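Local structure of cycloalternan-forming enzyme (Listeria monocytogenes serovar 1/2a, 5F7U) at residues D428-N433 with R522-T527; D472-Y477 with V515-S520; E765-D770 with V936-Y941; I980-V983 with D988-M991. The protein belongs to glycoside hydrolase family 31, pairing a TIM barrel with beta domains and a family 6 carbohydrate-binding module, and binds glycans and magnesium ions. The protein carries 1 engineered substitution. One frame throughout, in Å; residues are numbered along the deposited sequence.

The four contacts form two well-separated pairs. Contacts 1 and 2 lie in the TIM-barrel domain, their centres about 16 Å apart; helices 512-520 and 523-527 follow each other in the chain, and contact 2 is nested within the loop that contact 1 closes. The side chains of Phe430 and Asp474 are each about 8 Å from a bound glucose. Contacts 3 and 4 lie about 11 Å apart by centres and touch directly: Glu767 and Tyr941 of contact 3 both meet Asp981 of contact 4. Asp770 of contact 3 binds glucose itself. The centres of contacts 1 and 3 are about 58 Å apart, those of contacts 2 and 4 about 72 Å.

Contact 1 (D428-N433 with R522-T527); sequences DDFTFN and REYLLT
Phe430 brings its CE2 corner over one face of the Tyr524 ring, at the phenol end. CE2 of Phe430 is 3.6 Å from CZ of Tyr524 and 3.7 Å from CE2 of Tyr524, while CZ of Phe430 approaches the hydroxyl, 3.9 Å from Tyr524 OH. The two side chains run at about a right angle to each other, yet their ring planes are inclined by only 34° with centroids 5.3 Å apart, a geometry intermediate between a parallel stack and a T-shaped pair. On the opposite face of the tyrosine, CG of the next residue, Leu525, sits 3.9 Å above the plane toward the rim, so the phenol is sandwiched between a neighbouring ring and an aliphatic branch. Tyr524 holds CG between its backbone N and carbonyl carbon (chi1 85°), which swings the ring off helix 523-527 toward the 428-433 loop. That loop lies between barrel strand 396-399 and helix 439-448. Phe430 also stacks on Phe425, and its CB rests over one face of Phe432, 3.4 Å above the plane and toward the rim. The hydroxyl of Tyr524 is hydrogen-bonded to the carbonyl O of Tyr409, a third piece of the same domain. Between the two segments the contact is therefore made mainly by aromatic carbons and held by dispersion, whereas the hydroxyl is satisfied outside them, by Tyr409 O.

Contact 2 (D472-Y477 with V515-S520); sequences DNDEEY and VDWWTS
One face of the Trp517 indole receives the edge of the Tyr477 ring, and CG of Trp517 in turn lies in the tyrosine plane at that edge. The touching rim is the CD2-CE2 side of the phenol: CE2 of Tyr477 is 3.6 Å from CD1 of Trp517, and CD2 of Tyr477 is 3.7 Å from CE2 of Trp517. With planes at 61° and 4.9 Å between the centroids of the phenol and the five-membered ring, this is an edge-to-face (T-shaped) pair. Farther along the indole, the backbone O of Asp474 is 3.9 Å from CH2 of Trp517, approaching obliquely, and CB of Asp474 is 4.2 Å from CZ2 of Trp517. Both aromatic residues place CG opposite the backbone N (chi1 -177° for Tyr477, 170° for Trp517), which extends each ring off its helix toward the other, and the two side chains run antiparallel alongside one another. Polar groups at the contact look elsewhere: NE1 of Trp517 bonds to the carbonyl O of Gly422, while the Asp474 carboxylate is held by Tyr409 OH and Gln470 NE2, which should limit its rotation. The contact joins helix 469-481 to helix 512-520, with Met478 of the former also touching Trp517. Strand 460-461 packs beside them, its Leu461 meeting both Asp474 and Trp518, and helix 555-577 adjoins helix 512-520 at Val515 and Thr519.

Contact 3 (E765-D770 with V936-Y941); sequences EGEWVD and VNHAPY. With GLC (alpha-D-glucopyranose), chain B.
The backbones at Glu767 and His938 stay well apart, 11.7 Å between their CA atoms, and long side chains bridge the interval. Residues 767-770 are a strand, whereas 936-940 run as an extended loop. Glu767 reaches out fully extended as far as CD, with CG opposite the backbone N (chi1 -174°), and meets His938 coming from the opposite direction. NE2 of His938 donates to OE2 of Glu767 at 2.7 Å, nearly straight at 166°, with the oxygen essentially in the imidazole plane and the syn lone pair of the carboxylate accepting. The carboxylate itself stands almost perpendicular to the ring, at 84°. On the other side of the imidazole, ND1 of His938 donates to the carbonyl O of Ala939 at 2.8 Å, on a lone pair in the carbonyl plane. Both ring nitrogens thus act as donors, consistent with a positively charged imidazole. This His-carboxylate hydrogen bond ties the family 31 C-terminal domain to the loop that leads from strand 929-934 into strand 941-942, which pairs with strand 1054-1062. The other oxygen, OE1 of Glu767, lies 3.5 Å from OH of Tyr941. It also comes close to OD2 of Asp981; such an approach of two carboxylates suggests that they may share a proton. Tyr941 OH is hydrogen-bonded instead to the backbone N of Asp981. At the far end of the strand, Asp770 serves the glycan pocket: the glucose O6 donates to OD2 of Asp770 at 2.6 Å, an oxygen also bonded to Tyr785 OH, while His777 NE2 and the carbonyl O of Tyr786 bond the same sugar.

Contact 4 (I980-V983 with D988-M991); sequences IDAV and DYTM
In the family 6 carbohydrate-binding module, a beta-sandwich fold, strands 975-981 and 987-996 follow each other in the chain but belong to different sheets, and this contact lies where the chain passes between them. Tyr989, near the start of the second strand, turns its ring back onto Ala982 and Val983 at the end of the first. Both CB atoms lie on the same side of the ring plane and approach obliquely: CB of Ala982 is beside CE2 of Tyr989, at 3.9 Å, and CB of Val983 beside CE1 of Tyr989, at 4.1 Å. The backbone between them comes nearest the hydroxyl, with N of Val983 3.5 Å from OH of Tyr989. Placing CG opposite the carbonyl carbon (chi1 -70°) directs the ring toward the connection between the strands. There the hydroxyl donates to the carbonyl O of Gly985 and receives the N-H of Asp984, a geometry resembling the tyrosine corner of Greek-key proteins. Val1033, Leu1035 and Ile1061 of neighbouring strands also touch the ring. The chemistry is divided along one side chain: the ring carbons pack against the aliphatic groups of 982-983, while the buried hydroxyl is gripped by two backbone groups of the connection, fixing the turn to the strand that follows.

Contact 1 (D428-N433 with R522-T527)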
loop_
_atom_site.group_PDB
_atom_site.type_symbol
_atom_site.label_atom_id
_atom_site.label_comp_id
_atom_site.label_asym_id
_atom_site.label_seq_id
_atom_site.Cartn_x
_atom_site.Cartn_y
_atom_site.Cartn_z
ATOM N N ASP A 428 37.633 14.613 0.508
ATOM C CA ASP A 428 38.951 15.125 0.914
ATOM C C ASP A 428 38.917 16.482 1.599
ATOM O O ASP A 428 39.902 16.873 2.229
ATOM C CB ASP A 428 39.888 15.224 -0.300
ATOM C CG ASP A 428 40.294 13.868 -0.843
ATOM O OD1 ASP A 428 40.002 12.836 -0.197
ATOM O OD2 ASP A 428 40.904 13.830 -1.940
ATOM N N ASP A 429 37.810 17.212 1.452
ATOM C CA ASP A 429 37.664 18.518 2.109
ATOM C C ASP A 429 37.492 18.391 3.624
ATOM O O ASP A 429 37.711 19.352 4.356
ATOM C CB ASP A 429 36.489 19.306 1.507
ATOM C CG ASP A 429 36.794 19.868 0.117
ATOM O OD1 ASP A 429 37.950 20.282 -0.159
ATOM O OD2 ASP A 429 35.859 19.920 -0.707
ATOM N N PHE A 430 37.089 17.210 4.094
ATOM C CA PHE A 430 36.733 17.035 5.508
ATOM C C PHE A 430 37.836 16.392 6.313
ATOM O O PHE A 430 38.596 15.578 5.786
ATOM C CB PHE A 430 35.467 16.201 5.625
ATOM C CG PHE A 430 34.281 16.818 4.966
ATOM C CD1 PHE A 430 33.621 17.905 5.558
ATOM C CD2 PHE A 430 33.807 16.310 3.755
ATOM C CE1 PHE A 430 32.504 18.471 4.950
ATOM C CE2 PHE A 430 32.690 16.874 3.141
ATOM C CZ PHE A 430 32.030 17.950 3.747
ATOM N N THR A 431 37.944 16.809 7.570
ATOM C CA THR A 431 38.652 16.076 8.606
ATOM C C THR A 431 37.563 15.431 9.471
ATOM O O THR A 431 36.732 16.122 10.072
ATOM C CB THR A 431 39.534 17.020 9.444
ATOM O OG1 THR A 431 40.477 17.662 8.586
ATOM C CG2 THR A 431 40.292 16.274 10.540
ATOM N N PHE A 432 37.568 14.107 9.523
ATOM C CA PHE A 432 36.509 13.384 10.238
ATOM C C PHE A 432 36.926 13.095 11.675
ATOM O O PHE A 432 38.042 12.665 11.922
ATOM C CB PHE A 432 36.103 12.136 9.461
ATOM C CG PHE A 432 35.453 12.452 8.143
ATOM C CD1 PHE A 432 34.157 12.982 8.105
ATOM C CD2 PHE A 432 36.131 12.244 6.940
ATOM C CE1 PHE A 432 33.545 13.281 6.886
ATOM C CE2 PHE A 432 35.518 12.533 5.723
ATOM C CZ PHE A 432 34.231 13.050 5.697
ATOM N N ASN A 433 36.031 13.404 12.611
ATOM C CA ASN A 433 36.341 13.422 14.038
ATOM C C ASN A 433 35.235 12.755 14.849
ATOM O O ASN A 433 34.118 12.542 14.353
ATOM C CB ASN A 433 36.473 14.865 14.553
ATOM C CG ASN A 433 37.450 15.711 13.754
ATOM O OD1 ASN A 433 38.666 15.538 13.843
ATOM N ND2 ASN A 433 36.917 16.667 13.001
ATOM N N ARG A 522 25.225 16.876 -2.042
ATOM C CA ARG A 522 25.195 15.504 -1.561
ATOM C C ARG A 522 25.944 14.515 -2.453
ATOM O O ARG A 522 26.045 13.343 -2.086
ATOM C CB ARG A 522 23.737 15.012 -1.405
ATOM C CG ARG A 522 23.043 15.535 -0.165
ATOM C CD ARG A 522 22.174 16.731 -0.482
ATOM N NE ARG A 522 21.488 17.225 0.715
ATOM C CZ ARG A 522 21.248 18.505 0.962
ATOM N NH1 ARG A 522 20.644 18.869 2.100
ATOM N NH2 ARG A 522 21.640 19.423 0.088
ATOM N N GLU A 523 26.474 14.970 -3.596
ATOM C CA GLU A 523 27.118 14.053 -4.552
ATOM C C GLU A 523 28.182 13.159 -3.904
ATOM O O GLU A 523 28.190 11.940 -4.123
ATOM C CB GLU A 523 27.733 14.823 -5.728
ATOM C CG GLU A 523 28.158 13.920 -6.880
ATOM C CD GLU A 523 29.160 14.565 -7.828
ATOM O OE1 GLU A 523 29.040 15.770 -8.123
ATOM O OE2 GLU A 523 30.088 13.871 -8.300
ATOM N N TYR A 524 29.076 13.761 -3.109
ATOM C CA TYR A 524 30.184 13.021 -2.504
ATOM C C TYR A 524 29.731 11.827 -1.637
ATOM O O TYR A 524 30.474 10.853 -1.498
ATOM C CB TYR A 524 31.122 13.968 -1.723
ATOM C CG TYR A 524 30.677 14.244 -0.307
ATOM C CD1 TYR A 524 29.664 15.179 -0.042
ATOM C CD2 TYR A 524 31.276 13.578 0.781
ATOM C CE1 TYR A 524 29.247 15.429 1.265
ATOM C CE2 TYR A 524 30.865 13.829 2.099
ATOM C CZ TYR A 524 29.852 14.750 2.328
ATOM O OH TYR A 524 29.434 15.003 3.622
ATOM N N LEU A 525 28.511 11.900 -1.085
ATOM C CA LEU A 525 27.951 10.819 -0.265
ATOM C C LEU A 525 27.754 9.565 -1.095
ATOM O O LEU A 525 27.941 8.450 -0.611
ATOM C CB LEU A 525 26.621 11.236 0.401
ATOM C CG LEU A 525 26.704 12.460 1.345
ATOM C CD1 LEU A 525 25.307 12.989 1.654
ATOM C CD2 LEU A 525 27.442 12.129 2.645
ATOM N N LEU A 526 27.414 9.774 -2.358
ATOM C CA LEU A 526 27.179 8.682 -3.298
ATOM C C LEU A 526 28.479 8.243 -3.987
ATOM O O LEU A 526 28.797 7.055 -4.009
ATOM C CB LEU A 526 26.116 9.106 -4.312
ATOM C CG LEU A 526 24.690 9.190 -3.735
ATOM C CD1 LEU A 526 23.867 10.209 -4.495
ATOM C CD2 LEU A 526 23.991 7.847 -3.762
ATOM N N THR A 527 29.242 9.198 -4.509
ATOM C CA THR A 527 30.398 8.857 -5.336
ATOM C C THR A 527 31.581 8.343 -4.498
ATOM O O THR A 527 32.285 7.421 -4.929
ATOM C CB THR A 527 30.833 10.038 -6.222
ATOM O OG1 THR A 527 31.132 11.159 -5.399
ATOM C CG2 THR A 527 29.714 10.430 -7.181
#

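Contact 2 (D472-Y477 with V515-S520)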
loop_
_atom_site.group_PDB
_atom_site.type_symbol
_atom_site.label_atom_id
_atom_site.label_comp_id
_atom_site.label_asym_id
_atom_site.label_seq_id
_atom_site.Cartn_x
_atom_site.Cartn_y
_atom_site.Cartn_z
ATOM N N ASP A 472 24.624 29.252 7.000
ATOM C CA ASP A 472 24.442 30.676 6.671
ATOM C C ASP A 472 24.896 30.993 5.235
ATOM O O ASP A 472 24.160 31.631 4.479
ATOM C CB ASP A 472 25.128 31.574 7.721
ATOM C CG ASP A 472 24.469 31.479 9.093
ATOM O OD1 ASP A 472 23.234 31.233 9.157
ATOM O OD2 ASP A 472 25.172 31.626 10.117
ATOM N N ASN A 473 26.075 30.498 4.857
ATOM C CA ASN A 473 26.578 30.620 3.480
ATOM C C ASN A 473 25.603 30.049 2.438
ATOM O O ASN A 473 25.266 30.719 1.451
ATOM C CB ASN A 473 27.949 29.939 3.337
ATOM C CG ASN A 473 29.071 30.658 4.075
ATOM O OD1 ASN A 473 28.911 31.762 4.595
ATOM N ND2 ASN A 473 30.230 30.010 4.126
ATOM N N ASP A 474 25.141 28.815 2.679
ATOM C CA ASP A 474 24.213 28.147 1.782
ATOM C C ASP A 474 22.896 28.900 1.646
ATOM O O ASP A 474 22.357 29.003 0.544
ATOM C CB ASP A 474 23.944 26.715 2.254
ATOM C CG ASP A 474 25.149 25.797 2.087
ATOM O OD1 ASP A 474 26.191 26.216 1.533
ATOM O OD2 ASP A 474 25.052 24.626 2.507
ATOM N N GLU A 475 22.406 29.441 2.762
ATOM C CA GLU A 475 21.163 30.195 2.766
ATOM C C GLU A 475 21.259 31.454 1.908
ATOM O O GLU A 475 20.361 31.730 1.105
ATOM C CB GLU A 475 20.748 30.572 4.186
ATOM C CG GLU A 475 19.379 31.229 4.196
ATOM C CD GLU A 475 18.850 31.542 5.569
ATOM O OE1 GLU A 475 18.363 32.676 5.760
ATOM O OE2 GLU A 475 18.918 30.671 6.449
ATOM N N GLU A 476 22.340 32.215 2.085
ATOM C CA GLU A 476 22.546 33.426 1.298
ATOM C C GLU A 476 22.561 33.125 -0.205
ATOM O O GLU A 476 21.916 33.828 -0.982
ATOM C CB GLU A 476 23.827 34.147 1.735
ATOM C CG GLU A 476 23.988 35.534 1.120
ATOM C CD GLU A 476 25.120 36.337 1.743
ATOM O OE1 GLU A 476 25.646 35.922 2.810
ATOM O OE2 GLU A 476 25.479 37.398 1.175
ATOM N N TYR A 477 23.267 32.059 -0.590
ATOM C CA TYR A 477 23.320 31.606 -1.982
ATOM C C TYR A 477 21.949 31.183 -2.513
ATOM O O TYR A 477 21.535 31.606 -3.601
ATOM C CB TYR A 477 24.333 30.460 -2.144
ATOM C CG TYR A 477 24.495 29.978 -3.578
ATOM C CD1 TYR A 477 25.111 30.789 -4.547
ATOM C CD2 TYR A 477 24.025 28.718 -3.970
ATOM C CE1 TYR A 477 25.264 30.350 -5.857
ATOM C CE2 TYR A 477 24.171 28.275 -5.282
ATOM C CZ TYR A 477 24.786 29.097 -6.219
ATOM O OH TYR A 477 24.942 28.675 -7.519
ATOM N N VAL A 515 17.486 22.123 -7.941
ATOM C CA VAL A 515 17.634 20.683 -7.691
ATOM C C VAL A 515 19.072 20.254 -7.947
ATOM O O VAL A 515 19.671 19.560 -7.119
ATOM C CB VAL A 515 16.649 19.870 -8.553
ATOM C CG1 VAL A 515 16.842 18.356 -8.360
ATOM C CG2 VAL A 515 15.221 20.284 -8.194
ATOM N N ASP A 516 19.623 20.672 -9.094
ATOM C CA ASP A 516 21.016 20.363 -9.421
ATOM C C ASP A 516 21.973 20.848 -8.336
ATOM O O ASP A 516 22.876 20.107 -7.945
ATOM C CB ASP A 516 21.408 20.926 -10.803
ATOM C CG ASP A 516 20.743 20.159 -11.965
ATOM O OD1 ASP A 516 20.299 18.991 -11.776
ATOM O OD2 ASP A 516 20.657 20.729 -13.074
ATOM N N TRP A 517 21.757 22.064 -7.830
ATOM C CA TRP A 517 22.570 22.602 -6.740
ATOM C C TRP A 517 22.416 21.775 -5.472
ATOM O O TRP A 517 23.388 21.310 -4.913
ATOM C CB TRP A 517 22.233 24.060 -6.444
ATOM C CG TRP A 517 22.880 24.525 -5.196
ATOM C CD1 TRP A 517 24.231 24.661 -4.974
ATOM C CD2 TRP A 517 22.228 24.888 -3.970
ATOM N NE1 TRP A 517 24.452 25.080 -3.684
ATOM C CE2 TRP A 517 23.245 25.233 -3.045
ATOM C CE3 TRP A 517 20.880 24.953 -3.558
ATOM C CZ2 TRP A 517 22.962 25.654 -1.731
ATOM C CZ3 TRP A 517 20.594 25.364 -2.241
ATOM C CH2 TRP A 517 21.633 25.720 -1.352
ATOM N N TRP A 518 21.182 21.603 -5.026
ATOM C CA TRP A 518 20.903 20.883 -3.772
ATOM C C TRP A 518 21.523 19.485 -3.796
ATOM O O TRP A 518 22.233 19.101 -2.859
ATOM C CB TRP A 518 19.402 20.777 -3.603
ATOM C CG TRP A 518 18.929 20.289 -2.277
ATOM C CD1 TRP A 518 18.584 18.999 -1.950
ATOM C CD2 TRP A 518 18.655 21.088 -1.117
ATOM N NE1 TRP A 518 18.133 18.945 -0.642
ATOM C CE2 TRP A 518 18.164 20.210 -0.111
ATOM C CE3 TRP A 518 18.774 22.466 -0.828
ATOM C CZ2 TRP A 518 17.783 20.662 1.170
ATOM C CZ3 TRP A 518 18.399 22.921 0.450
ATOM C CH2 TRP A 518 17.904 22.009 1.435
ATOM N N THR A 519 21.284 18.753 -4.891
ATOM C CA THR A 519 21.825 17.408 -5.054
ATOM C C THR A 519 23.349 17.404 -5.195
ATOM O O THR A 519 24.005 16.510 -4.664
ATOM C CB THR A 519 21.156 16.635 -6.197
ATOM O OG1 THR A 519 21.367 17.311 -7.436
ATOM C CG2 THR A 519 19.631 16.437 -5.923
ATOM N N SER A 520 23.920 18.422 -5.858
ATOM C CA SER A 520 25.395 18.505 -5.983
ATOM C C SER A 520 26.101 18.501 -4.612
ATOM O O SER A 520 27.225 18.003 -4.480
ATOM C CB SER A 520 25.851 19.717 -6.817
ATOM O OG SER A 520 25.718 20.941 -6.105
#

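Contact 3 (E765-D770 with V936-Y941)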
loop_
_atom_site.group_PDB
_atom_site.type_symbol
_atom_site.label_atom_id
_atom_site.label_comp_id
_atom_site.label_asym_id
_atom_site.label_seq_id
_atom_site.Cartn_x
_atom_site.Cartn_y
_atom_site.Cartn_z
ATOM N N GLU A 765 -13.909 -18.654 -2.517
ATOM C CA GLU A 765 -14.199 -19.945 -3.137
ATOM C C GLU A 765 -12.918 -20.510 -3.770
ATOM O O GLU A 765 -12.088 -19.763 -4.247
ATOM C CB GLU A 765 -15.366 -19.826 -4.126
ATOM C CG GLU A 765 -16.512 -20.747 -3.715
ATOM C CD GLU A 765 -17.891 -20.283 -4.145
ATOM O OE1 GLU A 765 -18.231 -20.447 -5.340
ATOM O OE2 GLU A 765 -18.655 -19.792 -3.270
ATOM N N GLY A 766 -12.750 -21.829 -3.711
ATOM C CA GLY A 766 -11.539 -22.513 -4.206
ATOM C C GLY A 766 -10.853 -23.195 -3.041
ATOM O O GLY A 766 -11.301 -23.066 -1.929
ATOM N N GLU A 767 -9.732 -23.863 -3.256
ATOM C CA GLU A 767 -9.097 -24.627 -2.183
ATOM C C GLU A 767 -7.857 -23.897 -1.683
ATOM O O GLU A 767 -7.089 -23.399 -2.490
ATOM C CB GLU A 767 -8.713 -26.012 -2.715
ATOM C CG GLU A 767 -8.170 -26.945 -1.649
ATOM C CD GLU A 767 -7.948 -28.341 -2.175
ATOM O OE1 GLU A 767 -8.942 -29.052 -2.414
ATOM O OE2 GLU A 767 -6.783 -28.748 -2.323
ATOM N N TRP A 768 -7.675 -23.842 -0.360
ATOM C CA TRP A 768 -6.574 -23.130 0.279
ATOM C C TRP A 768 -5.799 -24.108 1.139
ATOM O O TRP A 768 -6.407 -24.866 1.884
ATOM C CB TRP A 768 -7.116 -21.994 1.156
ATOM C CG TRP A 768 -7.859 -21.002 0.315
ATOM C CD1 TRP A 768 -9.189 -21.034 -0.002
ATOM C CD2 TRP A 768 -7.303 -19.892 -0.384
ATOM N NE1 TRP A 768 -9.498 -19.987 -0.841
ATOM C CE2 TRP A 768 -8.360 -19.270 -1.087
ATOM C CE3 TRP A 768 -6.007 -19.332 -0.462
ATOM C CZ2 TRP A 768 -8.170 -18.118 -1.871
ATOM C CZ3 TRP A 768 -5.818 -18.190 -1.230
ATOM C CH2 TRP A 768 -6.892 -17.594 -1.929
ATOM N N VAL A 769 -4.475 -24.109 1.025
ATOM C CA VAL A 769 -3.677 -25.076 1.766
ATOM C C VAL A 769 -2.733 -24.315 2.681
ATOM O O VAL A 769 -2.031 -23.412 2.240
ATOM C CB VAL A 769 -2.897 -26.027 0.812
ATOM C CG1 VAL A 769 -2.012 -26.966 1.617
ATOM C CG2 VAL A 769 -3.862 -26.819 -0.064
ATOM N N ASP A 770 -2.741 -24.687 3.958
ATOM C CA ASP A 770 -1.860 -24.108 4.978
ATOM C C ASP A 770 -0.412 -24.364 4.568
ATOM O O ASP A 770 -0.000 -25.515 4.428
ATOM C CB ASP A 770 -2.209 -24.804 6.304
ATOM C CG ASP A 770 -1.452 -24.261 7.497
ATOM O OD1 ASP A 770 -0.255 -23.933 7.374
ATOM O OD2 ASP A 770 -2.078 -24.221 8.578
ATOM N N VAL A 936 0.168 -40.692 -8.306
ATOM C CA VAL A 936 -0.128 -39.687 -7.261
ATOM C C VAL A 936 -1.596 -39.297 -7.219
ATOM O O VAL A 936 -2.253 -39.215 -8.248
ATOM C CB VAL A 936 0.685 -38.388 -7.443
ATOM C CG1 VAL A 936 2.162 -38.654 -7.188
ATOM C CG2 VAL A 936 0.464 -37.789 -8.836
ATOM N N ASN A 937 -2.092 -39.047 -6.013
ATOM C CA ASN A 937 -3.402 -38.447 -5.825
ATOM C C ASN A 937 -3.308 -37.131 -5.096
ATOM O O ASN A 937 -2.232 -36.767 -4.618
ATOM C CB ASN A 937 -4.319 -39.414 -5.097
ATOM C CG ASN A 937 -4.807 -40.494 -6.017
ATOM O OD1 ASN A 937 -5.528 -40.217 -6.981
ATOM N ND2 ASN A 937 -4.430 -41.717 -5.735
ATOM N N HIS A 938 -4.422 -36.401 -5.060
ATOM C CA HIS A 938 -4.523 -35.208 -4.210
ATOM C C HIS A 938 -4.020 -35.563 -2.812
ATOM O O HIS A 938 -4.267 -36.671 -2.323
ATOM C CB HIS A 938 -5.966 -34.695 -4.158
ATOM C CG HIS A 938 -6.118 -33.408 -3.403
ATOM N ND1 HIS A 938 -6.045 -33.338 -2.027
ATOM C CD2 HIS A 938 -6.350 -32.147 -3.833
ATOM C CE1 HIS A 938 -6.223 -32.085 -1.643
ATOM N NE2 HIS A 938 -6.416 -31.345 -2.717
ATOM N N ALA A 939 -3.295 -34.640 -2.168
ATOM C CA ALA A 939 -2.685 -34.946 -0.875
ATOM C C ALA A 939 -3.740 -35.344 0.159
ATOM O O ALA A 939 -4.900 -34.939 0.032
ATOM C CB ALA A 939 -1.865 -33.766 -0.375
ATOM N N PRO A 940 -3.353 -36.142 1.181
ATOM C CA PRO A 940 -4.365 -36.594 2.128
ATOM C C PRO A 940 -4.981 -35.446 2.929
ATOM O O PRO A 940 -4.349 -34.386 3.099
ATOM C CB PRO A 940 -3.579 -37.494 3.093
ATOM C CG PRO A 940 -2.386 -37.939 2.309
ATOM C CD PRO A 940 -2.040 -36.757 1.456
ATOM N N TYR A 941 -6.223 -35.666 3.367
ATOM C CA TYR A 941 -6.868 -34.855 4.395
ATOM C C TYR A 941 -6.564 -35.530 5.732
ATOM O O TYR A 941 -7.087 -36.613 6.023
ATOM C CB TYR A 941 -8.387 -34.828 4.160
ATOM C CG TYR A 941 -8.792 -34.044 2.933
ATOM C CD1 TYR A 941 -8.730 -34.611 1.649
ATOM C CD2 TYR A 941 -9.213 -32.715 3.058
ATOM C CE1 TYR A 941 -9.089 -33.874 0.520
ATOM C CE2 TYR A 941 -9.597 -31.981 1.950
ATOM C CZ TYR A 941 -9.508 -32.553 0.683
ATOM O OH TYR A 941 -9.888 -31.792 -0.410
HETATM C C1 GLC B . -2.981 -25.464 12.745
HETATM C C2 GLC B . -4.060 -24.502 13.246
HETATM C C3 GLC B . -5.444 -25.076 12.914
HETATM C C4 GLC B . -5.547 -25.424 11.420
HETATM C C5 GLC B . -4.428 -26.409 11.047
HETATM C C6 GLC B . -4.386 -26.830 9.581
HETATM O O2 GLC B . -3.920 -24.335 14.663
HETATM O O3 GLC B . -6.475 -24.172 13.328
HETATM O O4 GLC B . -6.822 -25.991 11.110
HETATM O O5 GLC B . -3.176 -25.777 11.354
HETATM O O6 GLC B . -4.280 -25.663 8.756
#

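Contact 4 (I980-V983 with D988-M991)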
loop_
_atom_site.group_PDB
_atom_site.type_symbol
_atom_site.label_atom_id
_atom_site.label_comp_id
_atom_site.label_asym_id
_atom_site.label_seq_id
_atom_site.Cartn_x
_atom_site.Cartn_y
_atom_site.Cartn_z
ATOM N N ILE A 980 -14.092 -31.392 2.747
ATOM C CA ILE A 980 -13.439 -32.039 1.616
ATOM C C ILE A 980 -13.866 -31.469 0.274
ATOM O O ILE A 980 -15.053 -31.275 0.023
ATOM C CB ILE A 980 -13.631 -33.571 1.655
ATOM C CG1 ILE A 980 -12.793 -34.138 2.810
ATOM C CG2 ILE A 980 -13.239 -34.221 0.315
ATOM C CD1 ILE A 980 -13.014 -35.596 3.116
ATOM N N ASP A 981 -12.881 -31.186 -0.575
ATOM C CA ASP A 981 -13.176 -30.783 -1.947
ATOM C C ASP A 981 -13.279 -31.954 -2.915
ATOM O O ASP A 981 -12.574 -32.960 -2.774
ATOM C CB ASP A 981 -12.112 -29.804 -2.441
ATOM C CG ASP A 981 -12.303 -28.417 -1.880
ATOM O OD1 ASP A 981 -13.480 -27.982 -1.742
ATOM O OD2 ASP A 981 -11.277 -27.760 -1.572
ATOM N N ALA A 982 -14.177 -31.819 -3.890
ATOM C CA ALA A 982 -14.156 -32.667 -5.076
ATOM C C ALA A 982 -12.906 -32.333 -5.890
ATOM O O ALA A 982 -12.569 -31.155 -6.064
ATOM C CB ALA A 982 -15.414 -32.442 -5.900
ATOM N N VAL A 983 -12.202 -33.359 -6.370
ATOM C CA VAL A 983 -10.946 -33.123 -7.103
ATOM C C VAL A 983 -11.219 -32.489 -8.476
ATOM O O VAL A 983 -10.491 -31.581 -8.885
ATOM C CB VAL A 983 -10.089 -34.415 -7.228
ATOM C CG1 VAL A 983 -8.786 -34.144 -7.982
ATOM C CG2 VAL A 983 -9.782 -35.005 -5.851
ATOM N N ASP A 988 -19.026 -39.041 -8.529
ATOM C CA ASP A 988 -18.635 -40.107 -7.614
ATOM C C ASP A 988 -17.116 -40.135 -7.498
ATOM O O ASP A 988 -16.434 -39.843 -8.471
ATOM C CB ASP A 988 -19.149 -41.456 -8.100
ATOM C CG ASP A 988 -20.637 -41.652 -7.823
ATOM O OD1 ASP A 988 -21.329 -40.716 -7.336
ATOM O OD2 ASP A 988 -21.111 -42.765 -8.095
ATOM N N TYR A 989 -16.612 -40.471 -6.305
ATOM C CA TYR A 989 -15.177 -40.615 -6.041
ATOM C C TYR A 989 -14.959 -41.825 -5.152
ATOM O O TYR A 989 -15.928 -42.398 -4.615
ATOM C CB TYR A 989 -14.617 -39.367 -5.332
ATOM C CG TYR A 989 -14.569 -38.155 -6.230
ATOM C CD1 TYR A 989 -13.450 -37.910 -7.038
ATOM C CD2 TYR A 989 -15.629 -37.226 -6.250
ATOM C CE1 TYR A 989 -13.398 -36.794 -7.860
ATOM C CE2 TYR A 989 -15.590 -36.111 -7.075
ATOM C CZ TYR A 989 -14.474 -35.907 -7.884
ATOM O OH TYR A 989 -14.390 -34.820 -8.728
ATOM N N THR A 990 -13.701 -42.238 -5.048
ATOM C CA THR A 990 -13.297 -43.207 -4.039
ATOM C C THR A 990 -12.632 -42.477 -2.891
ATOM O O THR A 990 -11.678 -41.722 -3.095
ATOM C CB THR A 990 -12.323 -44.237 -4.615
ATOM O OG1 THR A 990 -12.921 -44.857 -5.756
ATOM C CG2 THR A 990 -12.005 -45.295 -3.576
ATOM N N MET A 991 -13.143 -42.690 -1.684
ATOM C CA MET A 991 -12.479 -42.180 -0.487
ATOM C C MET A 991 -11.649 -43.296 0.163
ATOM O O MET A 991 -12.208 -44.308 0.611
ATOM C CB MET A 991 -13.527 -41.614 0.478
ATOM C CG MET A 991 -12.936 -41.113 1.794
ATOM S SD MET A 991 -14.152 -40.329 2.870
ATOM C CE MET A 991 -15.230 -41.714 3.282
#